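Local coordinates for DegV family protein (PDB 3FDJ) that is of unknown function but, as a member of the DegV family, probably binds a fatty acid or similar lipid, at residues D13-R18 with F36-Q41; I187-S192 with E197-C202. All blocks are in the same frame, centred on the assembly; numbering follows the deposited sequence.

Contact 1. Residues D13-R18 with F36-Q41; sequences DIKELR and FCDDGQ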
loop_
_atom_site.group_PDB
_atom_site.type_symbol
_atom_site.label_atom_id
_atom_site.label_comp_id
_atom_site.label_asym_id
_atom_site.label_seq_id
_atom_site.Cartn_x
_atom_site.Cartn_y
_atom_site.Cartn_z
ATOM N N ASP A 13 1.238 4.564 3.172
ATOM C CA ASP A 13 0.285 5.233 4.096
ATOM C C ASP A 13 0.904 5.764 5.406
ATOM O O ASP A 13 0.191 6.400 6.193
ATOM C CB ASP A 13 -0.924 4.334 4.468
ATOM C CG ASP A 13 -1.673 3.764 3.247
ATOM O OD1 ASP A 13 -2.079 4.561 2.369
ATOM O OD2 ASP A 13 -1.899 2.514 3.206
ATOM N N ILE A 14 2.194 5.530 5.646
ATOM C CA ILE A 14 2.818 5.904 6.923
ATOM C C ILE A 14 3.950 6.886 6.692
ATOM O O ILE A 14 4.491 6.982 5.578
ATOM C CB ILE A 14 3.295 4.684 7.746
ATOM C CG1 ILE A 14 4.340 3.854 6.999
ATOM C CG2 ILE A 14 2.093 3.806 8.075
ATOM C CD1 ILE A 14 5.118 2.873 7.872
ATOM N N LYS A 15 4.254 7.625 7.751
ATOM C CA LYS A 15 5.295 8.654 7.734
ATOM C C LYS A 15 6.435 8.373 8.711
ATOM O O LYS A 15 7.481 9.016 8.617
ATOM C CB LYS A 15 4.685 10.022 8.047
ATOM C CG LYS A 15 4.212 10.810 6.831
ATOM C CD LYS A 15 2.796 10.477 6.421
ATOM C CE LYS A 15 2.335 11.379 5.261
ATOM N NZ LYS A 15 1.174 10.784 4.534
ATOM N N GLU A 16 6.236 7.440 9.637
ATOM C CA GLU A 16 7.241 7.051 10.612
ATOM C C GLU A 16 7.166 5.560 10.919
ATOM O O GLU A 16 6.140 4.907 10.705
ATOM C CB GLU A 16 7.064 7.841 11.928
ATOM C CG GLU A 16 5.768 7.486 12.688
ATOM C CD GLU A 16 5.647 8.170 14.053
ATOM O OE1 GLU A 16 6.687 8.575 14.629
ATOM O OE2 GLU A 16 4.489 8.295 14.543
ATOM N N LEU A 17 8.265 5.030 11.419
ATOM C CA LEU A 17 8.359 3.669 11.883
ATOM C C LEU A 17 9.114 3.807 13.198
ATOM O O LEU A 17 10.330 4.014 13.201
ATOM C CB LEU A 17 9.161 2.858 10.869
ATOM C CG LEU A 17 8.757 1.541 10.218
ATOM C CD1 LEU A 17 7.292 1.420 9.941
ATOM C CD2 LEU A 17 9.608 1.369 8.942
ATOM N N ARG A 18 8.401 3.744 14.321
ATOM C CA ARG A 18 9.013 4.107 15.585
ATOM C C ARG A 18 10.180 3.167 15.825
ATOM O O ARG A 18 10.043 1.967 15.653
ATOM C CB ARG A 18 7.994 4.066 16.737
ATOM C CG ARG A 18 8.523 4.555 18.078
ATOM C CD ARG A 18 8.919 6.062 18.128
ATOM N NE ARG A 18 7.791 6.984 17.906
ATOM C CZ ARG A 18 7.770 8.276 18.254
ATOM N NH1 ARG A 18 8.808 8.843 18.875
ATOM N NH2 ARG A 18 6.689 9.016 17.997
ATOM N N PHE A 36 -2.078 17.821 -5.520
ATOM C CA PHE A 36 -2.126 17.392 -4.137
ATOM C C PHE A 36 -0.922 16.495 -3.919
ATOM O O PHE A 36 -0.814 15.444 -4.533
ATOM C CB PHE A 36 -3.409 16.607 -3.833
ATOM C CG PHE A 36 -4.672 17.358 -4.129
ATOM C CD1 PHE A 36 -5.197 17.371 -5.407
ATOM C CD2 PHE A 36 -5.350 18.033 -3.111
ATOM C CE1 PHE A 36 -6.378 18.050 -5.688
ATOM C CE2 PHE A 36 -6.523 18.719 -3.379
ATOM C CZ PHE A 36 -7.047 18.723 -4.674
ATOM N N CYS A 37 -0.007 16.927 -3.069
ATOM C CA CYS A 37 1.192 16.163 -2.779
ATOM C C CYS A 37 0.912 15.305 -1.533
ATOM O O CYS A 37 0.430 15.817 -0.516
ATOM C CB CYS A 37 2.351 17.123 -2.541
ATOM S SG CYS A 37 3.850 16.298 -2.183
ATOM N N ASP A 38 1.156 14.006 -1.633
ATOM C CA ASP A 38 0.829 13.054 -0.568
ATOM C C ASP A 38 1.907 13.095 0.516
ATOM O O ASP A 38 2.657 12.151 0.717
ATOM C CB ASP A 38 0.678 11.636 -1.172
ATOM C CG ASP A 38 0.169 10.601 -0.172
ATOM O OD1 ASP A 38 -0.282 10.989 0.936
ATOM O OD2 ASP A 38 0.190 9.382 -0.519
ATOM N N ASP A 39 1.943 14.197 1.255
ATOM C CA ASP A 39 2.963 14.407 2.269
ATOM C C ASP A 39 2.288 14.756 3.588
ATOM O O ASP A 39 1.057 14.603 3.731
ATOM C CB ASP A 39 3.940 15.511 1.803
ATOM C CG ASP A 39 3.273 16.885 1.631
ATOM O OD1 ASP A 39 2.104 17.078 2.036
ATOM O OD2 ASP A 39 3.938 17.787 1.071
ATOM N N GLY A 40 3.061 15.279 4.540
ATOM C CA GLY A 40 2.491 15.718 5.825
ATOM C C GLY A 40 1.488 16.864 5.791
ATOM O O GLY A 40 0.764 17.091 6.751
ATOM N N GLN A 41 1.451 17.612 4.697
ATOM C CA GLN A 41 0.586 18.783 4.605
ATOM C C GLN A 41 -0.800 18.458 4.046
ATOM O O GLN A 41 -1.689 19.296 4.104
ATOM C CB GLN A 41 1.229 19.846 3.710
ATOM C CG GLN A 41 2.643 20.204 4.085
ATOM C CD GLN A 41 2.704 20.742 5.486
ATOM O OE1 GLN A 41 3.327 20.136 6.364
ATOM N NE2 GLN A 41 2.023 21.865 5.720
HETATM O O HOH W 1 0.781 8.482 2.507
HETATM O O HOH W 2 -0.499 12.492 3.250
#
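Lys15 reaches from the loop between strands 5-9 and 21-30 to the turn just after strand 35-37, where Asp38 forms the centre of an inverse gamma turn. The two side chains cross obliquely, and the salt bridge between Lys15 NZ and Asp38 OD1 is long, at 3.9 Å. A bend at chi2 (87°) carries the lysine chain over to the turn, setting Lys15 CE 3.8 Å from Asp39 C. Lysine suits this exposed place because its CE rests against the backbone of Asp39 and Gly40 while the ammonium meets water and charge. Asp38 has CG anti to its backbone N (chi1 -173°), and its buried carboxylate bonds Ser10 OG and the backbone N atoms of Gly260 and Leu261; Lys15 probably adds to this hold, largely through water. Water 1 accepts from Lys15 NZ at 3.1 Å and donates weakly to Asp38 OD1. The CB of Asp39 is directed away from 13-18, and its carboxylate instead closes an Asx turn, OD1 receiving Gln41 N from above its plane. Water 2 accepts from Lys15 NZ at 2.7 Å and can donate to Asp39 O (2.7 Å) or Asp38 OD1 (2.8 Å).

Contact 2. Residues I187-S192 with E197-C202; sequences IGTASS and EAIGKC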
loop_
_atom_site.group_PDB
_atom_site.type_symbol
_atom_site.label_atom_id
_atom_site.label_comp_id
_atom_site.label_asym_id
_atom_site.label_seq_id
_atom_site.Cartn_x
_atom_site.Cartn_y
_atom_site.Cartn_z
ATOM N N ILE A 187 -14.599 -6.793 -4.228
ATOM C CA ILE A 187 -13.532 -7.382 -3.432
ATOM C C ILE A 187 -12.393 -7.781 -4.372
ATOM O O ILE A 187 -12.615 -8.410 -5.412
ATOM C CB ILE A 187 -14.034 -8.637 -2.672
ATOM C CG1 ILE A 187 -15.187 -8.284 -1.743
ATOM C CG2 ILE A 187 -12.879 -9.254 -1.851
ATOM C CD1 ILE A 187 -15.868 -9.549 -1.136
ATOM N N GLY A 188 -11.177 -7.392 -4.028
ATOM C CA GLY A 188 -10.003 -7.704 -4.832
ATOM C C GLY A 188 -8.866 -8.297 -4.028
ATOM O O GLY A 188 -8.896 -8.338 -2.785
ATOM N N THR A 189 -7.881 -8.803 -4.753
ATOM C CA THR A 189 -6.610 -9.201 -4.165
ATOM C C THR A 189 -5.469 -8.720 -5.050
ATOM O O THR A 189 -5.659 -8.435 -6.238
ATOM C CB THR A 189 -6.558 -10.740 -3.941
ATOM O OG1 THR A 189 -5.399 -11.098 -3.171
ATOM C CG2 THR A 189 -6.576 -11.503 -5.266
ATOM N N ALA A 190 -4.277 -8.604 -4.466
ATOM C CA ALA A 190 -3.075 -8.359 -5.262
ATOM C C ALA A 190 -2.710 -9.668 -5.959
ATOM O O ALA A 190 -2.543 -10.717 -5.308
ATOM C CB ALA A 190 -1.929 -7.829 -4.371
ATOM N N SER A 191 -2.623 -9.631 -7.292
ATOM C CA SER A 191 -2.318 -10.835 -8.079
ATOM C C SER A 191 -0.827 -11.165 -8.023
ATOM O O SER A 191 0.001 -10.361 -7.585
ATOM C CB SER A 191 -2.709 -10.639 -9.542
ATOM O OG SER A 191 -1.733 -9.855 -10.211
ATOM N N SER A 192 -0.494 -12.349 -8.518
ATOM C CA SER A 192 0.885 -12.766 -8.643
ATOM C C SER A 192 1.681 -11.860 -9.597
ATOM O O SER A 192 2.909 -11.876 -9.571
ATOM C CB SER A 192 0.943 -14.208 -9.148
ATOM O OG SER A 192 0.554 -14.240 -10.516
ATOM N N GLU A 197 -6.713 -7.946 -8.868
ATOM C CA GLU A 197 -7.484 -9.074 -9.365
ATOM C C GLU A 197 -8.824 -9.056 -8.640
ATOM O O GLU A 197 -8.851 -9.217 -7.441
ATOM C CB GLU A 197 -6.723 -10.344 -9.030
ATOM C CG GLU A 197 -7.266 -11.619 -9.581
ATOM C CD GLU A 197 -6.131 -12.607 -9.719
ATOM O OE1 GLU A 197 -5.611 -13.043 -8.667
ATOM O OE2 GLU A 197 -5.715 -12.894 -10.869
ATOM N N ALA A 198 -9.925 -8.857 -9.363
ATOM C CA ALA A 198 -11.239 -8.806 -8.720
ATOM C C ALA A 198 -11.696 -10.233 -8.370
ATOM O O ALA A 198 -11.627 -11.133 -9.192
ATOM C CB ALA A 198 -12.258 -8.088 -9.637
ATOM N N ILE A 199 -12.112 -10.423 -7.129
ATOM C CA ILE A 199 -12.527 -11.713 -6.603
ATOM C C ILE A 199 -14.045 -11.835 -6.713
ATOM O O ILE A 199 -14.576 -12.909 -6.962
ATOM C CB ILE A 199 -12.150 -11.835 -5.095
ATOM C CG1 ILE A 199 -10.662 -12.133 -4.937
ATOM C CG2 ILE A 199 -13.010 -12.920 -4.402
ATOM C CD1 ILE A 199 -10.211 -12.160 -3.508
ATOM N N GLY A 200 -14.742 -10.734 -6.502
ATOM C CA GLY A 200 -16.182 -10.733 -6.571
ATOM C C GLY A 200 -16.808 -9.478 -6.013
ATOM O O GLY A 200 -16.136 -8.576 -5.619
ATOM N N LYS A 201 -18.129 -9.441 -6.008
ATOM C CA LYS A 201 -18.863 -8.270 -5.528
ATOM C C LYS A 201 -19.445 -8.606 -4.188
ATOM O O LYS A 201 -19.558 -9.780 -3.813
ATOM C CB LYS A 201 -19.986 -7.915 -6.495
ATOM C CG LYS A 201 -21.189 -8.808 -6.386
ATOM C CD LYS A 201 -22.122 -8.635 -7.528
ATOM C CE LYS A 201 -23.466 -8.217 -7.083
ATOM N NZ LYS A 201 -24.245 -7.743 -8.252
ATOM N N CYS A 202 -19.884 -7.583 -3.476
ATOM C CA CYS A 202 -20.395 -7.801 -2.175
ATOM C C CYS A 202 -21.419 -6.748 -1.775
ATOM O O CYS A 202 -21.154 -5.559 -1.893
ATOM C CB CYS A 202 -19.193 -7.752 -1.257
ATOM S SG CYS A 202 -19.564 -8.315 0.289
HETATM O O HOH W 3 -2.638 -14.182 -9.162
#
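Ile187 meets Ile199 and Gly200 through backbone bonds. Its N gives a nearly straight bond to Gly200 O (2.7 Å, 169° at the hydrogen), while its carbonyl O accepts twice, from Ile199 N at 2.7 Å and more weakly from Gly200 N at 3.3 Å. Thr189 and Glu197 exchange a reciprocal pair, Thr189 N to Glu197 O and Glu197 N to Thr189 O, both 2.9 Å. Between the Ile187 and Thr189 pairings, Gly188 faces Ala198 in a non-hydrogen-bonded pair, and Gly188 CA offers a C-H to Glu197 O at 3.2 Å; having no side chain, glycine lets the strands come close here.

The two strands form an antiparallel beta hairpin at one edge of the chain's second sheet, interrupted by a classic beta bulge: Ile199 and Gly200 both stand opposite Ile187, and the backbone of Ile199 turns back to a psi of -37°, shifting the register by one.

Apolar contacts gather on the face covered by helix 205-219, where apolar side chains such as isoleucine fit. With CG1 beside its backbone N (chi1 -59°) and the chain extended beyond, Ile187 sends CD1 to 3.8 Å from Cys202 CB, and Leu208 touches both residues. Replacing Ile187 with an alanine would probably open a gap beside Cys202 and Leu208. Ile199 leans the other way, its CD1 3.9 Å from Thr189 CB.

Polar side chains finish the turn end. Thr189 and Glu197 run side by side; the threonine turns CG2 to the glutamate and OG1 to Leu155 O and Arg154 NH2. Ser191 lays CB against the Glu197 carboxylate while its OG hydrogen-bonds to Thr195 OG1 and the backbone N of His193. At this exposed end, Glu197 OE1 receives a hydrogen bond from water 3, which accepts from Ser192 N.

Overall arrangement
Contact 1 (13-18 with 36-41) closes before contact 2 (187-192 with 197-202) opens. Their centres are 27 Å apart, on opposite sides of the chain's centre, and their nearest atoms about 13 Å apart. Contact 1 joins the loop after strand 5-9 to the turn that follows strand 35-37, two strands of one sheet; contact 2 pairs strands 184-190 and 196-203 in the other. The two parts of the fold also meet directly, since the turn of contact 1 is hydrogen-bonded to the start of helix 260-266, which follows strand 253-257, the outermost strand at the far edge of contact 2's sheet. This two-sheet build is consistent with the two-part DegV fold. The sodium site of Lys160, Ala179 and Ile184 lies nearer contact 2.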